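Long-range contacts in transcriptional regulator, LacI family protein (Rhodococcus jostii, PDB 3K9C), which probably binds regulatory DNA as a LacI-family transcription factor, its periplasmic-binding-protein-like part consistent with sensing a small-molecule effector: residues 53-58 against 73-78; 146-151 against 160-165; 232-237 against 267-272. One frame throughout, in Å; residues are numbered along the deposited sequence.

Interaction 1 (53-58 against 73-78); sequences RAEKVA and LGTRFD
An ST turn just after strand 67-73, in the loop leading to helix 79-86, is gripped by the carboxylate of Glu-55 from the first turn of helix 55-63. Thr-75 OG1 accepts the backbone N-H of Phe-77, which closes the turn, and gives its own proton to Glu-55 OE2 at 2.7 Å. That hydroxyl comes in from above the carboxylate, 45° out of its plane. The other oxygen is met quite differently: Arg-76 N reaches Glu-55 OE1 at 3.0 Å on the syn lone pair, with an almost straight N-H...O angle of 175°. Glu-55 spans the gap because its chain is extended, with CG anti to the backbone N (chi1 172°). Its aliphatic part is also used: CG lies 3.6 Å from Phe-77 CE1, and CD sits over one face of the ring, toward the rim. Lys-56 CA meets the same ring at its edge, 3.9 Å from Phe-77 CZ. Both carboxylate oxygens thus take a bond from neighbouring residues of one loop, which should limit rotation of the group. A glutamine here would probably leave one of the two donors, Thr-75 OG1 or Arg-76 N, facing an amide NH2 and weaken the hold on the turn. Around the contact, Glu-55 leans on Val-49 of strand 42-49, Phe-77 packs against Val-59 farther along helix 55-63, and Thr-75 touches Val-93 of strand 91-94; the loop and the start of helix 55-63 are thereby joined beside the C-terminal ends of parallel strands.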
loop_
_atom_site.group_PDB
_atom_site.type_symbol
_atom_site.label_atom_id
_atom_site.label_comp_id
_atom_site.label_asym_id
_atom_site.label_seq_id
_atom_site.Cartn_x
_atom_site.Cartn_y
_atom_site.Cartn_z
ATOM N N ARG B 53 -9.580 -4.201 12.572
ATOM C CA ARG B 53 -9.327 -3.254 13.657
ATOM C C ARG B 53 -10.077 -1.952 13.429
ATOM O O ARG B 53 -9.565 -1.029 12.791
ATOM C CB ARG B 53 -7.824 -2.981 13.823
ATOM C CG ARG B 53 -7.479 -2.588 15.265
ATOM C CD ARG B 53 -5.988 -2.528 15.562
ATOM N NE ARG B 53 -5.480 -1.181 15.376
ATOM C CZ ARG B 53 -5.066 -0.380 16.352
ATOM N NH1 ARG B 53 -5.084 -0.783 17.612
ATOM N NH2 ARG B 53 -4.650 0.839 16.060
ATOM N N ALA B 54 -11.294 -1.893 13.962
ATOM C CA ALA B 54 -12.159 -0.724 13.819
ATOM C C ALA B 54 -11.511 0.587 14.237
ATOM O O ALA B 54 -10.672 0.627 15.147
ATOM C CB ALA B 54 -13.451 -0.935 14.608
ATOM N N GLU B 55 -11.908 1.660 13.560
ATOM C CA GLU B 55 -11.379 2.979 13.861
ATOM C C GLU B 55 -11.673 3.345 15.309
ATOM O O GLU B 55 -10.926 4.100 15.935
ATOM C CB GLU B 55 -11.974 4.026 12.920
ATOM C CG GLU B 55 -11.614 5.450 13.314
ATOM C CD GLU B 55 -11.947 6.455 12.241
ATOM O OE1 GLU B 55 -13.000 6.287 11.587
ATOM O OE2 GLU B 55 -11.160 7.416 12.060
ATOM N N LYS B 56 -12.763 2.806 15.842
ATOM C CA LYS B 56 -13.130 3.055 17.229
ATOM C C LYS B 56 -12.045 2.451 18.132
ATOM O O LYS B 56 -11.618 3.061 19.114
ATOM C CB LYS B 56 -14.489 2.409 17.527
ATOM C CG LYS B 56 -15.049 2.725 18.901
ATOM C CD LYS B 56 -16.371 1.992 19.144
ATOM C CE LYS B 56 -16.167 0.480 19.252
ATOM N NZ LYS B 56 -17.455 -0.285 19.372
ATOM N N VAL B 57 -11.601 1.247 17.786
ATOM C CA VAL B 57 -10.567 0.553 18.557
ATOM C C VAL B 57 -9.232 1.295 18.454
ATOM O O VAL B 57 -8.492 1.422 19.432
ATOM C CB VAL B 57 -10.381 -0.895 18.042
ATOM C CG1 VAL B 57 -9.230 -1.577 18.773
ATOM C CG2 VAL B 57 -11.681 -1.682 18.228
ATOM N N ALA B 58 -8.935 1.790 17.262
ATOM C CA ALA B 58 -7.700 2.516 17.025
ATOM C C ALA B 58 -7.651 3.809 17.846
ATOM O O ALA B 58 -6.614 4.142 18.430
ATOM C CB ALA B 58 -7.569 2.830 15.549
ATOM N N LEU B 73 -7.006 10.732 9.886
ATOM C CA LEU B 73 -6.990 10.797 8.428
ATOM C C LEU B 73 -8.229 10.127 7.824
ATOM O O LEU B 73 -8.465 8.942 8.028
ATOM C CB LEU B 73 -5.726 10.133 7.880
ATOM C CG LEU B 73 -4.383 10.563 8.469
ATOM C CD1 LEU B 73 -3.252 10.035 7.575
ATOM C CD2 LEU B 73 -4.314 12.080 8.575
ATOM N N GLY B 74 -9.026 10.900 7.093
ATOM C CA GLY B 74 -10.223 10.361 6.468
ATOM C C GLY B 74 -11.142 9.587 7.399
ATOM O O GLY B 74 -11.695 8.560 7.019
ATOM N N THR B 75 -11.318 10.083 8.618
ATOM C CA THR B 75 -12.168 9.424 9.605
ATOM C C THR B 75 -13.631 9.285 9.174
ATOM O O THR B 75 -14.148 10.102 8.410
ATOM C CB THR B 75 -12.122 10.182 10.958
ATOM O OG1 THR B 75 -12.881 9.462 11.939
ATOM C CG2 THR B 75 -12.696 11.583 10.807
ATOM N N ARG B 76 -14.290 8.250 9.684
ATOM C CA ARG B 76 -15.692 7.993 9.370
ATOM C C ARG B 76 -16.582 8.244 10.597
ATOM O O ARG B 76 -17.776 7.936 10.581
ATOM C CB ARG B 76 -15.879 6.547 8.887
ATOM C CG ARG B 76 -14.936 6.124 7.766
ATOM C CD ARG B 76 -15.083 7.002 6.540
ATOM N NE ARG B 76 -16.285 6.679 5.779
ATOM C CZ ARG B 76 -16.429 5.581 5.042
ATOM N NH1 ARG B 76 -15.440 4.697 4.960
ATOM N NH2 ARG B 76 -17.563 5.367 4.388
ATOM N N PHE B 77 -15.989 8.792 11.654
ATOM C CA PHE B 77 -16.721 9.100 12.881
ATOM C C PHE B 77 -17.814 10.121 12.609
ATOM O O PHE B 77 -17.602 11.075 11.861
ATOM C CB PHE B 77 -15.780 9.697 13.933
ATOM C CG PHE B 77 -15.021 8.681 14.734
ATOM C CD1 PHE B 77 -15.174 7.315 14.498
ATOM C CD2 PHE B 77 -14.181 9.095 15.766
ATOM C CE1 PHE B 77 -14.508 6.380 15.276
ATOM C CE2 PHE B 77 -13.506 8.161 16.556
ATOM C CZ PHE B 77 -13.674 6.799 16.309
ATOM N N ASP B 78 -18.982 9.924 13.218
ATOM C CA ASP B 78 -20.074 10.880 13.052
ATOM C C ASP B 78 -19.901 11.999 14.083
ATOM O O ASP B 78 -18.948 11.990 14.868
ATOM C CB ASP B 78 -21.448 10.207 13.231
ATOM C CG ASP B 78 -21.599 9.518 14.577
ATOM O OD1 ASP B 78 -21.173 10.095 15.605
ATOM O OD2 ASP B 78 -22.160 8.399 14.611
#

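Interaction 2 (146-151 against 160-165); sequences GFLAAM and ATVVTG
Helix 140-153 and strand 160-164 are the second and third elements of a beta-alpha-beta unit that begins with strand 129-133, and here the helix lies against the edge strand of the four-stranded parallel sheet. The segment axes are nearly antiparallel, at 173°, and approach to 9.3 Å, as expected where a helix returns the chain for the next parallel strand. Ala-160 and Val-162, two apart on the strand, both point toward the helix; Ala-160 meets mainly Met-151, Val-162 meets Leu-148, and the Phe-147 ring touches both. The small Ala-160 CB is held by the selenomethionine Met-151, whose CG and CE both lie 3.7 Å from it. With bends at chi2 and chi3 (-63° and -81°), Met-151 folds its chain back and brings CE round to the methyl that CG already touches. Toward the helix segment Val-162 uses its CG2 branch, 3.6 Å from Leu-148 CD2 and 3.8 Å from Phe-147 CD2. The Phe-147 and Val-162 side chains slide past each other in opposite directions, and Phe-147 CE2 comes 3.8 Å from Thr-161 O. Met-151 CG rests over one face of that ring, linking the two groups of contacts. Behind them, Phe-147 and Met-151 also touch Ile-129 of the first strand and Val-118 of helix 110-123. No hydrogen bond crosses from 146-151 to 160-165. The contact therefore probably rests on the fit of apolar side chains, whereas the strand's directional bonds run within the sheet, from Thr-161 and Val-163 to strand 129-133.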
loop_
_atom_site.group_PDB
_atom_site.type_symbol
_atom_site.label_atom_id
_atom_site.label_comp_id
_atom_site.label_asym_id
_atom_site.label_seq_id
_atom_site.Cartn_x
_atom_site.Cartn_y
_atom_site.Cartn_z
ATOM N N GLY B 146 -19.198 18.075 -7.613
ATOM C CA GLY B 146 -18.300 18.891 -8.398
ATOM C C GLY B 146 -18.242 18.420 -9.837
ATOM O O GLY B 146 -18.191 19.239 -10.754
ATOM N N PHE B 147 -18.242 17.102 -10.044
ATOM C CA PHE B 147 -18.185 16.544 -11.401
ATOM C C PHE B 147 -19.411 16.925 -12.234
ATOM O O PHE B 147 -19.291 17.335 -13.390
ATOM C CB PHE B 147 -18.087 15.009 -11.362
ATOM C CG PHE B 147 -18.146 14.367 -12.718
ATOM C CD1 PHE B 147 -17.055 14.429 -13.580
ATOM C CD2 PHE B 147 -19.316 13.758 -13.164
ATOM C CE1 PHE B 147 -17.130 13.897 -14.874
ATOM C CE2 PHE B 147 -19.401 13.227 -14.454
ATOM C CZ PHE B 147 -18.309 13.298 -15.309
ATOM N N LEU B 148 -20.589 16.749 -11.650
ATOM C CA LEU B 148 -21.833 17.069 -12.337
ATOM C C LEU B 148 -21.930 18.572 -12.617
ATOM O O LEU B 148 -22.393 18.987 -13.676
ATOM C CB LEU B 148 -23.022 16.598 -11.489
ATOM C CG LEU B 148 -23.150 15.074 -11.379
ATOM C CD1 LEU B 148 -24.200 14.686 -10.341
ATOM C CD2 LEU B 148 -23.509 14.519 -12.741
ATOM N N ALA B 149 -21.481 19.384 -11.667
ATOM C CA ALA B 149 -21.526 20.831 -11.839
ATOM C C ALA B 149 -20.623 21.250 -12.985
ATOM O O ALA B 149 -21.025 22.026 -13.852
ATOM C CB ALA B 149 -21.096 21.528 -10.558
ATOM N N ALA B 150 -19.397 20.737 -12.990
ATOM C CA ALA B 150 -18.452 21.081 -14.039
ATOM C C ALA B 150 -18.963 20.627 -15.402
ATOM O O ALA B 150 -18.804 21.336 -16.389
ATOM C CB ALA B 150 -17.090 20.458 -13.751
HETATM N N MSE B 151 -19.565 19.445 -15.476
HETATM C CA MSE B 151 -20.068 18.983 -16.767
HETATM C C MSE B 151 -21.178 19.919 -17.260
HETATM O O MSE B 151 -21.268 20.233 -18.450
HETATM C CB MSE B 151 -20.590 17.541 -16.666
HETATM C CG MSE B 151 -19.509 16.463 -16.526
HETATM SE SE MSE B 151 -18.359 16.399 -18.093
HETATM C CE MSE B 151 -19.494 15.339 -19.285
ATOM N N ALA B 160 -23.020 13.245 -19.476
ATOM C CA ALA B 160 -22.283 13.016 -18.246
ATOM C C ALA B 160 -22.828 11.766 -17.563
ATOM O O ALA B 160 -24.042 11.614 -17.399
ATOM C CB ALA B 160 -22.411 14.231 -17.315
ATOM N N THR B 161 -21.934 10.867 -17.171
ATOM C CA THR B 161 -22.339 9.633 -16.513
ATOM C C THR B 161 -21.621 9.444 -15.177
ATOM O O THR B 161 -20.412 9.631 -15.085
ATOM C CB THR B 161 -22.021 8.418 -17.398
ATOM O OG1 THR B 161 -22.530 8.643 -18.715
ATOM C CG2 THR B 161 -22.651 7.153 -16.827
ATOM N N VAL B 162 -22.374 9.090 -14.140
ATOM C CA VAL B 162 -21.786 8.840 -12.832
ATOM C C VAL B 162 -22.183 7.449 -12.364
ATOM O O VAL B 162 -23.366 7.141 -12.256
ATOM C CB VAL B 162 -22.266 9.824 -11.748
ATOM C CG1 VAL B 162 -21.553 9.494 -10.430
ATOM C CG2 VAL B 162 -21.976 11.263 -12.150
ATOM N N VAL B 163 -21.197 6.603 -12.097
ATOM C CA VAL B 163 -21.495 5.261 -11.614
ATOM C C VAL B 163 -20.906 5.127 -10.221
ATOM O O VAL B 163 -19.841 5.684 -9.926
ATOM C CB VAL B 163 -20.921 4.173 -12.549
ATOM C CG1 VAL B 163 -21.526 4.330 -13.949
ATOM C CG2 VAL B 163 -19.403 4.271 -12.609
ATOM N N THR B 164 -21.615 4.417 -9.354
ATOM C CA THR B 164 -21.162 4.224 -7.988
ATOM C C THR B 164 -19.908 3.353 -7.992
ATOM O O THR B 164 -19.880 2.287 -8.605
ATOM C CB THR B 164 -22.267 3.574 -7.152
ATOM O OG1 THR B 164 -23.431 4.409 -7.200
ATOM C CG2 THR B 164 -21.824 3.420 -5.699
ATOM N N GLY B 165 -18.862 3.829 -7.329
ATOM C CA GLY B 165 -17.620 3.087 -7.295
ATOM C C GLY B 165 -17.150 2.809 -5.887
ATOM O O GLY B 165 -17.890 2.266 -5.070
#

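Interaction 3 (232-237 against 267-272); sequences QMTTIS and PHLVRR
The guanidinium of Arg-272 has Val-270 CG1 over one face, toward the rim, while Met-233 O and Thr-235 CG2 lie at its edge. Met-233 O accepts from Arg-272 NH1 at 2.9 Å, only 3° out of the guanidinium plane. The His-268 ring has Ser-237 CB over one face, 3.4 Å from CE1; chi1 of 44° swings the ring across to the serine, whose OG is bonded to Asp-239 N. Between these groups run two antiparallel strands. Thr-235 and Val-270 are a hydrogen-bonded pair, Val-270 N to Thr-235 O measuring 2.8 Å, as are Ser-237 and His-268; Ile-236 and Leu-269 form the non-hydrogen-bonded pair between. Ile-236 CG2 lies 3.9 Å from Pro-267 CB. Past the strand end, Thr-234 OG1 accepts from Arg-272 N at 3.1 Å and is also bonded to Thr-275 OG1. Beyond the paired strands, bonds to the Thr-234 and Arg-272 side chains thus continue the link: the arginine takes up a backbone carbonyl, and its NH2 forms a salt bridge with Asp-222 that probably offsets its charge and helps fix the course of the chain beyond strand 262-270.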
loop_
_atom_site.group_PDB
_atom_site.type_symbol
_atom_site.label_atom_id
_atom_site.label_comp_id
_atom_site.label_asym_id
_atom_site.label_seq_id
_atom_site.Cartn_x
_atom_site.Cartn_y
_atom_site.Cartn_z
ATOM N N GLN B 232 2.204 5.997 -15.287
ATOM C CA GLN B 232 2.153 7.403 -15.709
ATOM C C GLN B 232 0.723 7.946 -15.775
ATOM O O GLN B 232 0.257 8.406 -16.815
ATOM C CB GLN B 232 2.851 7.576 -17.065
ATOM C CG GLN B 232 3.253 6.270 -17.753
ATOM C CD GLN B 232 3.830 6.487 -19.146
ATOM O OE1 GLN B 232 4.838 7.184 -19.321
ATOM N NE2 GLN B 232 3.190 5.890 -20.145
HETATM N N MSE B 233 0.056 7.921 -14.628
HETATM C CA MSE B 233 -1.325 8.360 -14.502
HETATM C C MSE B 233 -1.553 9.859 -14.290
HETATM O O MSE B 233 -0.980 10.473 -13.383
HETATM C CB MSE B 233 -1.958 7.584 -13.350
HETATM C CG MSE B 233 -3.451 7.699 -13.213
HETATM SE SE MSE B 233 -3.850 6.931 -11.493
HETATM C CE MSE B 233 -3.722 5.075 -12.018
ATOM N N THR B 234 -2.381 10.444 -15.152
ATOM C CA THR B 234 -2.746 11.852 -15.034
ATOM C C THR B 234 -3.631 11.841 -13.793
ATOM O O THR B 234 -4.521 10.987 -13.668
ATOM C CB THR B 234 -3.559 12.331 -16.263
ATOM O OG1 THR B 234 -2.709 12.345 -17.412
ATOM C CG2 THR B 234 -4.130 13.725 -16.035
ATOM N N THR B 235 -3.394 12.773 -12.878
ATOM C CA THR B 235 -4.138 12.797 -11.628
ATOM C C THR B 235 -4.223 14.197 -11.030
ATOM O O THR B 235 -3.648 15.143 -11.560
ATOM C CB THR B 235 -3.453 11.860 -10.600
ATOM O OG1 THR B 235 -4.282 11.702 -9.450
ATOM C CG2 THR B 235 -2.116 12.441 -10.169
ATOM N N ILE B 236 -4.939 14.310 -9.920
ATOM C CA ILE B 236 -5.103 15.575 -9.225
ATOM C C ILE B 236 -4.400 15.515 -7.879
ATOM O O ILE B 236 -4.746 14.689 -7.025
ATOM C CB ILE B 236 -6.592 15.886 -8.999
ATOM C CG1 ILE B 236 -7.267 16.118 -10.348
ATOM C CG2 ILE B 236 -6.745 17.096 -8.104
ATOM C CD1 ILE B 236 -8.743 16.116 -10.263
ATOM N N SER B 237 -3.411 16.383 -7.689
ATOM C CA SER B 237 -2.667 16.406 -6.437
ATOM C C SER B 237 -3.361 17.192 -5.348
ATOM O O SER B 237 -4.011 18.203 -5.610
ATOM C CB SER B 237 -1.272 16.996 -6.643
ATOM O OG SER B 237 -0.662 17.276 -5.392
ATOM N N PRO B 267 -6.018 22.247 -4.895
ATOM C CA PRO B 267 -5.341 21.103 -5.511
ATOM C C PRO B 267 -4.826 21.543 -6.877
ATOM O O PRO B 267 -5.128 22.644 -7.325
ATOM C CB PRO B 267 -6.465 20.087 -5.636
ATOM C CG PRO B 267 -7.617 20.961 -6.030
ATOM C CD PRO B 267 -7.478 22.144 -5.077
ATOM N N HIS B 268 -4.036 20.702 -7.530
ATOM C CA HIS B 268 -3.547 21.040 -8.860
ATOM C C HIS B 268 -3.484 19.822 -9.754
ATOM O O HIS B 268 -3.418 18.688 -9.280
ATOM C CB HIS B 268 -2.189 21.768 -8.810
ATOM C CG HIS B 268 -1.194 21.175 -7.866
ATOM N ND1 HIS B 268 -0.330 20.161 -8.225
ATOM C CD2 HIS B 268 -0.894 21.486 -6.581
ATOM C CE1 HIS B 268 0.459 19.873 -7.205
ATOM N NE2 HIS B 268 0.137 20.664 -6.195
ATOM N N LEU B 269 -3.538 20.068 -11.057
ATOM C CA LEU B 269 -3.509 19.000 -12.040
ATOM C C LEU B 269 -2.096 18.544 -12.320
ATOM O O LEU B 269 -1.192 19.353 -12.464
ATOM C CB LEU B 269 -4.149 19.453 -13.356
ATOM C CG LEU B 269 -4.032 18.432 -14.494
ATOM C CD1 LEU B 269 -4.916 17.243 -14.189
ATOM C CD2 LEU B 269 -4.431 19.074 -15.821
ATOM N N VAL B 270 -1.920 17.234 -12.392
ATOM C CA VAL B 270 -0.633 16.654 -12.685
ATOM C C VAL B 270 -0.840 15.773 -13.904
ATOM O O VAL B 270 -1.378 14.665 -13.801
ATOM C CB VAL B 270 -0.112 15.807 -11.505
ATOM C CG1 VAL B 270 1.246 15.190 -11.864
ATOM C CG2 VAL B 270 0.004 16.669 -10.268
ATOM N N ARG B 271 -0.429 16.286 -15.060
ATOM C CA ARG B 271 -0.569 15.572 -16.326
ATOM C C ARG B 271 0.561 14.608 -16.587
ATOM O O ARG B 271 1.738 14.946 -16.460
ATOM C CB ARG B 271 -0.621 16.546 -17.505
ATOM C CG ARG B 271 -1.905 17.307 -17.662
ATOM C CD ARG B 271 -1.724 18.409 -18.686
ATOM N NE ARG B 271 -0.656 19.317 -18.271
ATOM C CZ ARG B 271 -0.364 20.464 -18.876
ATOM N NH1 ARG B 271 -1.065 20.855 -19.935
ATOM N NH2 ARG B 271 0.623 21.222 -18.411
ATOM N N ARG B 272 0.190 13.399 -16.971
ATOM C CA ARG B 272 1.164 12.385 -17.301
ATOM C C ARG B 272 0.739 11.809 -18.643
ATOM O O ARG B 272 0.440 12.580 -19.558
ATOM C CB ARG B 272 1.246 11.329 -16.194
ATOM C CG ARG B 272 1.762 11.908 -14.869
ATOM C CD ARG B 272 2.462 10.859 -14.002
ATOM N NE ARG B 272 3.076 11.450 -12.811
ATOM C CZ ARG B 272 2.419 11.744 -11.691
ATOM N NH1 ARG B 272 1.116 11.497 -11.588
ATOM N NH2 ARG B 272 3.059 12.303 -10.669
#

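The three contacts differ in what does the joining. Interaction 1 is a small polar grip beside strand 67-73 of the mixed sheet, whose far end carries interaction 3; there one acidic side chain holds a loop. Interaction 2 is mainly apolar, with no hydrogen bond across, and ties a helix to the outer strand of the four-stranded sheet; interaction 3 pairs backbones where strand 235-237 ends the mixed sheet. All are partly buried, each mixing buried and exposed residues. No helix or strand is shared, though interactions 1 and 3 adjoin the same sheet, on opposite sides of the chain's centre and about 29 Å apart between centres. Interactions 2 and 3 both fall in the periplasmic-binding-protein-like region, centres about 18 Å apart.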